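Local coordinates for tail spike protein (Acinetobacter phage vB_AbaP_AS12, PDB 6EU4), which forms the trimeric tailspike of a phage infecting Acinetobacter baumannii and probably recognises, and perhaps degrades, the capsular polysaccharide of its host, at residues S219-I224 against C241-V246. Numbering follows the deposited sequence.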
loop_
_atom_site.group_PDB
_atom_site.type_symbol
_atom_site.label_atom_id
_atom_site.label_comp_id
_atom_site.label_asym_id
_atom_site.label_seq_id
_atom_site.Cartn_x
_atom_site.Cartn_y
_atom_site.Cartn_z
ATOM N N SER A 219 -7.643 -19.533 -6.643
ATOM C CA SER A 219 -7.530 -19.518 -8.100
ATOM C C SER A 219 -6.793 -18.274 -8.560
ATOM O O SER A 219 -6.691 -17.275 -7.834
ATOM C CB SER A 219 -8.898 -19.546 -8.783
ATOM O OG SER A 219 -9.550 -20.787 -8.591
ATOM N N THR A 220 -6.305 -18.335 -9.802
ATOM C CA THR A 220 -5.727 -17.166 -10.453
ATOM C C THR A 220 -6.417 -16.932 -11.790
ATOM O O THR A 220 -6.646 -17.872 -12.564
ATOM C CB THR A 220 -4.210 -17.287 -10.681
ATOM O OG1 THR A 220 -3.929 -18.393 -11.544
ATOM C CG2 THR A 220 -3.468 -17.480 -9.358
ATOM N N TYR A 221 -6.732 -15.666 -12.036
ATOM C CA TYR A 221 -7.324 -15.187 -13.278
ATOM C C TYR A 221 -6.401 -14.097 -13.812
ATOM O O TYR A 221 -6.100 -13.138 -13.092
ATOM C CB TYR A 221 -8.736 -14.633 -13.029
ATOM C CG TYR A 221 -9.733 -15.682 -12.590
ATOM C CD1 TYR A 221 -9.840 -16.052 -11.255
ATOM C CD2 TYR A 221 -10.569 -16.307 -13.512
ATOM C CE1 TYR A 221 -10.752 -17.025 -10.844
ATOM C CE2 TYR A 221 -11.490 -17.289 -13.109
ATOM C CZ TYR A 221 -11.575 -17.644 -11.783
ATOM O OH TYR A 221 -12.474 -18.611 -11.384
ATOM N N LYS A 222 -5.939 -14.244 -15.052
ATOM C CA LYS A 222 -4.972 -13.298 -15.611
ATOM C C LYS A 222 -5.300 -13.001 -17.065
ATOM O O LYS A 222 -5.599 -13.916 -17.833
ATOM C CB LYS A 222 -3.544 -13.844 -15.537
ATOM C CG LYS A 222 -3.059 -14.191 -14.142
ATOM C CD LYS A 222 -1.537 -14.434 -14.130
ATOM C CE LYS A 222 -0.985 -14.715 -12.715
ATOM N NZ LYS A 222 -1.232 -13.590 -11.788
ATOM N N SER A 223 -5.240 -11.725 -17.445
ATOM C CA SER A 223 -5.333 -11.344 -18.850
ATOM C C SER A 223 -6.594 -11.916 -19.486
ATOM O O SER A 223 -6.570 -12.589 -20.528
ATOM C CB SER A 223 -4.069 -11.767 -19.594
ATOM O OG SER A 223 -2.966 -11.059 -19.027
ATOM N N ILE A 224 -7.715 -11.633 -18.834
ATOM C CA ILE A 224 -9.028 -12.040 -19.315
ATOM C C ILE A 224 -9.848 -10.789 -19.562
ATOM O O ILE A 224 -9.971 -9.931 -18.680
ATOM C CB ILE A 224 -9.750 -12.964 -18.320
ATOM C CG1 ILE A 224 -9.011 -14.296 -18.224
ATOM C CG2 ILE A 224 -11.202 -13.190 -18.765
ATOM C CD1 ILE A 224 -9.480 -15.154 -17.094
ATOM N N CYS A 241 -8.392 -15.541 -4.207
ATOM C CA CYS A 241 -8.246 -15.457 -5.655
ATOM C C CYS A 241 -7.497 -14.187 -6.010
ATOM O O CYS A 241 -7.680 -13.146 -5.366
ATOM C CB CYS A 241 -9.590 -15.461 -6.384
ATOM S SG CYS A 241 -10.582 -16.956 -6.181
ATOM N N THR A 242 -6.641 -14.283 -7.025
ATOM C CA THR A 242 -5.990 -13.110 -7.584
ATOM C C THR A 242 -6.447 -12.899 -9.016
ATOM O O THR A 242 -6.743 -13.850 -9.751
ATOM C CB THR A 242 -4.463 -13.213 -7.544
ATOM O OG1 THR A 242 -4.030 -14.267 -8.405
ATOM C CG2 THR A 242 -3.969 -13.480 -6.126
ATOM N N TRP A 243 -6.513 -11.621 -9.382
ATOM C CA TRP A 243 -7.007 -11.153 -10.669
ATOM C C TRP A 243 -5.984 -10.154 -11.182
ATOM O O TRP A 243 -5.759 -9.125 -10.538
ATOM C CB TRP A 243 -8.379 -10.475 -10.535
ATOM C CG TRP A 243 -9.429 -11.291 -9.785
ATOM C CD1 TRP A 243 -9.527 -11.438 -8.430
ATOM C CD2 TRP A 243 -10.508 -12.054 -10.347
ATOM N NE1 TRP A 243 -10.590 -12.250 -8.114
ATOM C CE2 TRP A 243 -11.208 -12.646 -9.269
ATOM C CE3 TRP A 243 -10.951 -12.298 -11.646
ATOM C CZ2 TRP A 243 -12.313 -13.466 -9.458
ATOM C CZ3 TRP A 243 -12.061 -13.107 -11.828
ATOM C CH2 TRP A 243 -12.727 -13.678 -10.739
ATOM N N GLU A 244 -5.324 -10.472 -12.299
ATOM C CA GLU A 244 -4.283 -9.617 -12.864
ATOM C C GLU A 244 -4.643 -9.317 -14.305
ATOM O O GLU A 244 -4.869 -10.244 -15.089
ATOM C CB GLU A 244 -2.906 -10.290 -12.801
ATOM C CG GLU A 244 -1.788 -9.386 -13.341
ATOM C CD GLU A 244 -0.387 -10.006 -13.291
ATOM O OE1 GLU A 244 -0.238 -11.190 -12.925
ATOM O OE2 GLU A 244 0.583 -9.280 -13.601
ATOM N N ARG A 245 -4.723 -8.033 -14.647
ATOM C CA ARG A 245 -5.043 -7.603 -16.009
ATOM C C ARG A 245 -6.353 -8.210 -16.502
ATOM O O ARG A 245 -6.474 -8.643 -17.659
ATOM C CB ARG A 245 -3.886 -7.925 -16.957
ATOM C CG ARG A 245 -2.738 -6.916 -16.788
ATOM C CD ARG A 245 -2.829 -5.756 -17.753
ATOM N NE ARG A 245 -4.112 -5.083 -17.657
ATOM C CZ ARG A 245 -5.100 -5.190 -18.529
ATOM N NH1 ARG A 245 -6.243 -4.551 -18.290
ATOM N NH2 ARG A 245 -4.958 -5.911 -19.634
ATOM N N VAL A 246 -7.361 -8.179 -15.631
ATOM C CA VAL A 246 -8.716 -8.581 -15.979
ATOM C C VAL A 246 -9.509 -7.318 -16.264
ATOM O O VAL A 246 -9.521 -6.374 -15.457
ATOM C CB VAL A 246 -9.355 -9.419 -14.859
ATOM C CG1 VAL A 246 -10.810 -9.723 -15.172
ATOM C CG2 VAL A 246 -8.575 -10.705 -14.690
HETATM O O HOH W 1 -3.908 -13.613 -11.086
HETATM O O HOH W 2 -3.457 -8.136 -20.637
#
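Y221 and W243 both turn CG anti to their own carbonyl carbon (chi1 -66° and -51°); in-register pairing in a parallel beta-helix, where residues at equivalent positions of successive coils stack upon one another, puts them on one face, and the shared first torsion turns both rings the same way so that they overlap. The tyrosine ring and the six-membered ring of the indole form an offset stack, centroids 4.2 Å apart and planes at 9°; Y221 CB adds to it, resting 3.5 Å from W243 CE3. The stack runs on through F273, while Y133 and Q271 take the polar ends, Y221 OH and W243 NE1, so that each ring is held at its rim as well as on a face.

The strands 219-222 and 241-244 run parallel, one rung apart, in register. T242 N bonds to S219 O, Y221 N to T242 O, E244 N to Y221 O and S223 N to E244 O. At S223 and R245 both chains turn the corner together with positive phi, and beyond it I224 CB lies 4.4 Å from V246 CG2.

The opposite face, with T220, T242, K222 and E244, looks toward the other subunits of the trimer. Extended as far as CE, K222 bends at its last torsion and swings its ammonium back, so that NZ meets E244 OE1 at 2.8 Å, nearly along the C-O axis. The other oxygen, E244 OE2, reaches K222 and T242 of the second subunit, and the third subunit's E244 returns the same grip, which joins neighbouring subunits through a ring of salt bridges and hydrogen bonds. A water also joins this polar cluster: it accepts from K222 NZ at 2.8 Å and donates to T242 OG1 and to Y221 O.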